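Local structure of signal recognition particle 54 kDa protein (Aeropyrum pernix, 7EPK) at residues E307-V319 and T328-L342. The protein belongs to the SRP54 family, the signal recognition particle proteins that join a helical bundle and a P-loop GTPase domain to a signal-peptide-binding domain. Residues are numbered along the deposited sequence; the frame is centred on the assembly and turned at random.
Sequences EEAGELDRAAEDV and TIYRQLRAMRKLGPL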
loop_
_atom_site.group_PDB
_atom_site.type_symbol
_atom_site.label_atom_id
_atom_site.label_comp_id
_atom_site.label_asym_id
_atom_site.label_seq_id
_atom_site.Cartn_x
_atom_site.Cartn_y
_atom_site.Cartn_z
ATOM N N GLU A 307 20.402 2.377 -7.091
ATOM C CA GLU A 307 20.808 2.083 -5.690
ATOM C C GLU A 307 21.471 0.702 -5.650
ATOM O O GLU A 307 22.343 0.477 -4.790
ATOM C CB GLU A 307 19.601 2.187 -4.760
ATOM C CG GLU A 307 19.020 3.594 -4.713
ATOM C CD GLU A 307 18.056 3.877 -3.574
ATOM O OE1 GLU A 307 18.188 3.242 -2.496
ATOM O OE2 GLU A 307 17.170 4.736 -3.768
ATOM N N GLU A 308 21.080 -0.193 -6.560
ATOM C CA GLU A 308 21.700 -1.536 -6.689
ATOM C C GLU A 308 23.121 -1.336 -7.251
ATOM O O GLU A 308 24.095 -1.642 -6.503
ATOM C CB GLU A 308 20.794 -2.471 -7.504
ATOM C CG GLU A 308 19.550 -2.958 -6.753
ATOM C CD GLU A 308 18.420 -3.543 -7.608
ATOM O OE1 GLU A 308 17.537 -4.239 -7.048
ATOM O OE2 GLU A 308 18.396 -3.284 -8.833
ATOM N N ALA A 309 23.237 -0.783 -8.473
ATOM C CA ALA A 309 24.512 -0.429 -9.162
ATOM C C ALA A 309 25.479 0.320 -8.225
ATOM O O ALA A 309 26.690 0.064 -8.323
ATOM C CB ALA A 309 24.227 0.385 -10.391
ATOM N N GLY A 310 24.973 1.204 -7.353
ATOM C CA GLY A 310 25.754 1.909 -6.317
ATOM C C GLY A 310 26.426 0.955 -5.337
ATOM O O GLY A 310 27.606 1.204 -4.981
ATOM N N GLU A 311 25.710 -0.090 -4.896
ATOM C CA GLU A 311 26.274 -1.186 -4.057
ATOM C C GLU A 311 27.352 -1.928 -4.858
ATOM O O GLU A 311 28.433 -2.173 -4.304
ATOM C CB GLU A 311 25.205 -2.165 -3.568
ATOM C CG GLU A 311 24.707 -1.877 -2.161
ATOM C CD GLU A 311 25.697 -2.159 -1.043
ATOM O OE1 GLU A 311 25.484 -3.136 -0.282
ATOM O OE2 GLU A 311 26.671 -1.396 -0.924
ATOM N N LEU A 312 27.085 -2.252 -6.123
ATOM C CA LEU A 312 28.097 -2.885 -7.009
ATOM C C LEU A 312 29.270 -1.922 -7.214
ATOM O O LEU A 312 30.415 -2.390 -7.136
ATOM C CB LEU A 312 27.454 -3.265 -8.342
ATOM C CG LEU A 312 28.343 -4.073 -9.284
ATOM C CD1 LEU A 312 28.749 -5.399 -8.659
ATOM C CD2 LEU A 312 27.652 -4.312 -10.612
ATOM N N ASP A 313 28.986 -0.637 -7.451
ATOM C CA ASP A 313 29.988 0.456 -7.578
ATOM C C ASP A 313 31.002 0.363 -6.436
ATOM O O ASP A 313 32.216 0.270 -6.732
ATOM C CB ASP A 313 29.316 1.833 -7.569
ATOM C CG ASP A 313 30.250 2.986 -7.900
ATOM O OD1 ASP A 313 30.832 3.555 -6.947
ATOM O OD2 ASP A 313 30.386 3.305 -9.106
ATOM N N ARG A 314 30.518 0.403 -5.189
ATOM C CA ARG A 314 31.371 0.345 -3.975
ATOM C C ARG A 314 32.097 -1.007 -3.949
ATOM O O ARG A 314 33.295 -1.020 -3.655
ATOM C CB ARG A 314 30.546 0.588 -2.706
ATOM C CG ARG A 314 31.333 0.381 -1.421
ATOM C CD ARG A 314 30.771 1.141 -0.239
ATOM N NE ARG A 314 29.592 0.497 0.315
ATOM C CZ ARG A 314 29.607 -0.574 1.105
ATOM N NH1 ARG A 314 30.748 -1.156 1.436
ATOM N NH2 ARG A 314 28.466 -1.068 1.555
ATOM N N ALA A 315 31.409 -2.099 -4.281
ATOM C CA ALA A 315 31.943 -3.477 -4.188
ATOM C C ALA A 315 33.131 -3.641 -5.141
ATOM O O ALA A 315 34.162 -4.173 -4.695
ATOM C CB ALA A 315 30.858 -4.477 -4.483
ATOM N N ALA A 316 32.978 -3.212 -6.400
ATOM C CA ALA A 316 34.056 -3.155 -7.416
ATOM C C ALA A 316 35.120 -2.157 -6.957
ATOM O O ALA A 316 36.300 -2.538 -6.904
ATOM C CB ALA A 316 33.508 -2.765 -8.762
ATOM N N GLU A 317 34.718 -0.929 -6.629
ATOM C CA GLU A 317 35.651 0.125 -6.151
ATOM C C GLU A 317 36.473 -0.432 -4.973
ATOM O O GLU A 317 37.700 -0.271 -4.999
ATOM C CB GLU A 317 34.869 1.403 -5.821
ATOM C CG GLU A 317 35.732 2.584 -5.381
ATOM C CD GLU A 317 36.837 3.017 -6.337
ATOM O OE1 GLU A 317 36.716 2.755 -7.549
ATOM O OE2 GLU A 317 37.824 3.617 -5.863
ATOM N N ASP A 318 35.827 -1.096 -4.005
ATOM C CA ASP A 318 36.464 -1.626 -2.761
ATOM C C ASP A 318 37.459 -2.738 -3.110
ATOM O O ASP A 318 38.378 -2.970 -2.319
ATOM C CB ASP A 318 35.444 -2.126 -1.722
ATOM C CG ASP A 318 35.460 -1.368 -0.396
ATOM O OD1 ASP A 318 36.516 -0.772 -0.072
ATOM O OD2 ASP A 318 34.421 -1.388 0.321
ATOM N N VAL A 319 37.279 -3.420 -4.237
ATOM C CA VAL A 319 38.266 -4.412 -4.753
ATOM C C VAL A 319 39.436 -3.630 -5.354
ATOM O O VAL A 319 40.567 -3.842 -4.896
ATOM C CB VAL A 319 37.622 -5.367 -5.774
ATOM C CG1 VAL A 319 38.644 -6.049 -6.667
ATOM C CG2 VAL A 319 36.748 -6.399 -5.084
ATOM N N THR A 328 32.931 -7.718 1.671
ATOM C CA THR A 328 32.954 -7.054 0.341
ATOM C C THR A 328 32.284 -7.981 -0.661
ATOM O O THR A 328 31.332 -7.548 -1.313
ATOM C CB THR A 328 34.382 -6.734 -0.099
ATOM O OG1 THR A 328 34.903 -5.764 0.809
ATOM C CG2 THR A 328 34.462 -6.228 -1.521
ATOM N N ILE A 329 32.772 -9.221 -0.736
ATOM C CA ILE A 329 32.265 -10.283 -1.663
ATOM C C ILE A 329 30.781 -10.553 -1.365
ATOM O O ILE A 329 29.976 -10.657 -2.313
ATOM C CB ILE A 329 33.111 -11.570 -1.564
ATOM C CG1 ILE A 329 34.577 -11.301 -1.905
ATOM C CG2 ILE A 329 32.511 -12.669 -2.429
ATOM C CD1 ILE A 329 35.433 -12.542 -1.923
ATOM N N TYR A 330 30.418 -10.667 -0.094
ATOM C CA TYR A 330 29.011 -10.900 0.296
ATOM C C TYR A 330 28.118 -9.774 -0.236
ATOM O O TYR A 330 27.030 -10.086 -0.730
ATOM C CB TYR A 330 28.872 -11.000 1.808
ATOM C CG TYR A 330 27.479 -11.370 2.222
ATOM C CD1 TYR A 330 27.095 -12.693 2.293
ATOM C CD2 TYR A 330 26.532 -10.407 2.496
ATOM C CE1 TYR A 330 25.819 -13.056 2.688
ATOM C CE2 TYR A 330 25.249 -10.752 2.881
ATOM C CZ TYR A 330 24.888 -12.082 2.983
ATOM O OH TYR A 330 23.630 -12.442 3.379
ATOM N N ARG A 331 28.558 -8.514 -0.113
ATOM C CA ARG A 331 27.785 -7.319 -0.539
ATOM C C ARG A 331 27.774 -7.275 -2.065
ATOM O O ARG A 331 26.721 -6.902 -2.644
ATOM C CB ARG A 331 28.381 -6.023 0.025
ATOM C CG ARG A 331 28.059 -5.773 1.491
ATOM C CD ARG A 331 28.461 -4.378 1.946
ATOM N NE ARG A 331 28.550 -4.304 3.403
ATOM C CZ ARG A 331 29.665 -4.463 4.116
ATOM N NH1 ARG A 331 29.619 -4.404 5.438
ATOM N NH2 ARG A 331 30.821 -4.675 3.511
ATOM N N GLN A 332 28.916 -7.633 -2.667
ATOM C CA GLN A 332 29.120 -7.730 -4.134
ATOM C C GLN A 332 28.122 -8.735 -4.716
ATOM O O GLN A 332 27.440 -8.371 -5.670
ATOM C CB GLN A 332 30.558 -8.141 -4.435
ATOM C CG GLN A 332 30.889 -8.151 -5.923
ATOM C CD GLN A 332 32.298 -8.633 -6.151
ATOM O OE1 GLN A 332 33.259 -8.038 -5.658
ATOM N NE2 GLN A 332 32.410 -9.745 -6.863
ATOM N N LEU A 333 28.022 -9.935 -4.141
ATOM C CA LEU A 333 27.134 -11.015 -4.651
ATOM C C LEU A 333 25.683 -10.557 -4.513
ATOM O O LEU A 333 24.966 -10.578 -5.540
ATOM C CB LEU A 333 27.385 -12.323 -3.891
ATOM C CG LEU A 333 28.793 -12.906 -4.038
ATOM C CD1 LEU A 333 29.056 -14.009 -3.021
ATOM C CD2 LEU A 333 29.028 -13.408 -5.449
ATOM N N ARG A 334 25.270 -10.141 -3.308
ATOM C CA ARG A 334 23.902 -9.613 -3.054
ATOM C C ARG A 334 23.540 -8.629 -4.169
ATOM O O ARG A 334 22.492 -8.799 -4.785
ATOM C CB ARG A 334 23.786 -8.905 -1.706
ATOM C CG ARG A 334 22.395 -8.337 -1.441
ATOM C CD ARG A 334 22.231 -7.710 -0.063
ATOM N NE ARG A 334 21.572 -6.409 -0.131
ATOM C CZ ARG A 334 22.091 -5.310 -0.692
ATOM N NH1 ARG A 334 23.292 -5.328 -1.258
ATOM N NH2 ARG A 334 21.394 -4.186 -0.689
ATOM N N ALA A 335 24.421 -7.661 -4.426
ATOM C CA ALA A 335 24.251 -6.593 -5.439
ATOM C C ALA A 335 24.062 -7.210 -6.833
ATOM O O ALA A 335 23.083 -6.848 -7.521
ATOM C CB ALA A 335 25.431 -5.641 -5.396
ATOM N N MET A 336 24.964 -8.107 -7.227
ATOM C CA MET A 336 24.971 -8.769 -8.561
ATOM C C MET A 336 23.686 -9.590 -8.749
ATOM O O MET A 336 23.027 -9.437 -9.812
ATOM C CB MET A 336 26.184 -9.692 -8.694
ATOM C CG MET A 336 27.494 -8.953 -8.752
ATOM S SD MET A 336 28.861 -10.102 -8.637
ATOM C CE MET A 336 28.877 -10.699 -10.325
ATOM N N ARG A 337 23.340 -10.416 -7.757
ATOM C CA ARG A 337 22.111 -11.254 -7.768
ATOM C C ARG A 337 20.893 -10.401 -8.164
ATOM O O ARG A 337 20.445 -10.544 -9.306
ATOM C CB ARG A 337 21.941 -11.946 -6.415
ATOM C CG ARG A 337 22.884 -13.123 -6.214
ATOM C CD ARG A 337 22.528 -13.928 -4.987
ATOM N NE ARG A 337 21.182 -14.456 -5.103
ATOM C CZ ARG A 337 20.562 -15.140 -4.156
ATOM N NH1 ARG A 337 21.164 -15.397 -3.003
ATOM N NH2 ARG A 337 19.331 -15.566 -4.375
ATOM N N LYS A 338 20.375 -9.540 -7.282
ATOM C CA LYS A 338 19.283 -8.599 -7.658
ATOM C C LYS A 338 19.894 -7.507 -8.530
ATOM O O LYS A 338 20.276 -6.466 -7.976
ATOM C CB LYS A 338 18.483 -8.013 -6.481
ATOM C CG LYS A 338 19.230 -7.518 -5.245
ATOM C CD LYS A 338 18.368 -7.556 -3.978
ATOM C CE LYS A 338 17.700 -8.902 -3.725
ATOM N NZ LYS A 338 16.760 -8.880 -2.574
ATOM N N LEU A 339 20.003 -7.794 -9.829
ATOM C CA LEU A 339 20.483 -6.879 -10.896
ATOM C C LEU A 339 20.355 -7.587 -12.250
ATOM O O LEU A 339 19.655 -7.046 -13.114
ATOM C CB LEU A 339 21.934 -6.473 -10.613
ATOM C CG LEU A 339 22.375 -5.096 -11.113
ATOM C CD1 LEU A 339 21.218 -4.111 -11.209
ATOM C CD2 LEU A 339 23.457 -4.528 -10.209
ATOM N N GLY A 340 20.993 -8.751 -12.419
ATOM C CA GLY A 340 20.835 -9.615 -13.608
ATOM C C GLY A 340 22.175 -10.079 -14.177
ATOM O O GLY A 340 23.055 -10.498 -13.423
ATOM N N PRO A 341 22.363 -10.048 -15.522
ATOM C CA PRO A 341 23.641 -10.393 -16.148
ATOM C C PRO A 341 24.510 -9.161 -16.464
ATOM O O PRO A 341 25.258 -9.194 -17.422
ATOM C CB PRO A 341 23.132 -11.098 -17.414
ATOM C CG PRO A 341 21.913 -10.280 -17.825
ATOM C CD PRO A 341 21.343 -9.719 -16.535
ATOM N N LEU A 342 24.407 -8.118 -15.629
ATOM C CA LEU A 342 25.068 -6.790 -15.770
ATOM C C LEU A 342 24.487 -6.035 -16.977
ATOM O O LEU A 342 23.495 -6.531 -17.552
ATOM C CB LEU A 342 26.591 -6.957 -15.853
ATOM C CG LEU A 342 27.373 -6.587 -14.586
ATOM C CD1 LEU A 342 26.810 -5.337 -13.919
ATOM C CD2 LEU A 342 27.406 -7.738 -13.595
#
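A315 packs against Q332 where two neighbouring helices come close, the methyl CB of A315 lying 3.7 Å from CB of Q332. Here and at A335 an alanine methyl faces the other helix, which suits axes only 8.5 Å apart and roughly antiparallel at 147°; the A335 methyl lodges against the backbone N of L312 and CB of E311. With CG anti to the backbone N (chi1 -173°), the fork of L312 is carried over the second segment, where its CD1 meets CG of M336 and its CD2 meets CD1 of L342 at 3.6 Å. Q332 holds its chain extended, crossing V319 at about a right angle, and its NE2 is hydrogen-bonded to OH of Y416 on helix 409-423. E308, also extended, lies across K338, its CD 3.5 Å from the K338 carbonyl O, and runs past L339 in the opposite direction.

Along the flank the contact becomes ionic. E311, bent at chi2, brings OE1 within 3.2 Å of NH1 of R334 in a salt bridge, although the carboxylate and guanidinium planes are turned 62° apart. OE2 of E311 takes NH2 of R314 at 3.1 Å. NH2 of R314 also lies 3.3 Å from CD of R331. The E311 carboxylate, bridging R314 and R334, probably helps offset the nearby charge of R331, with D318 adding a long salt bridge to R314. No hydrogen bond links the segments; apolar packing and the E311-R334 salt bridge join this helical hairpin.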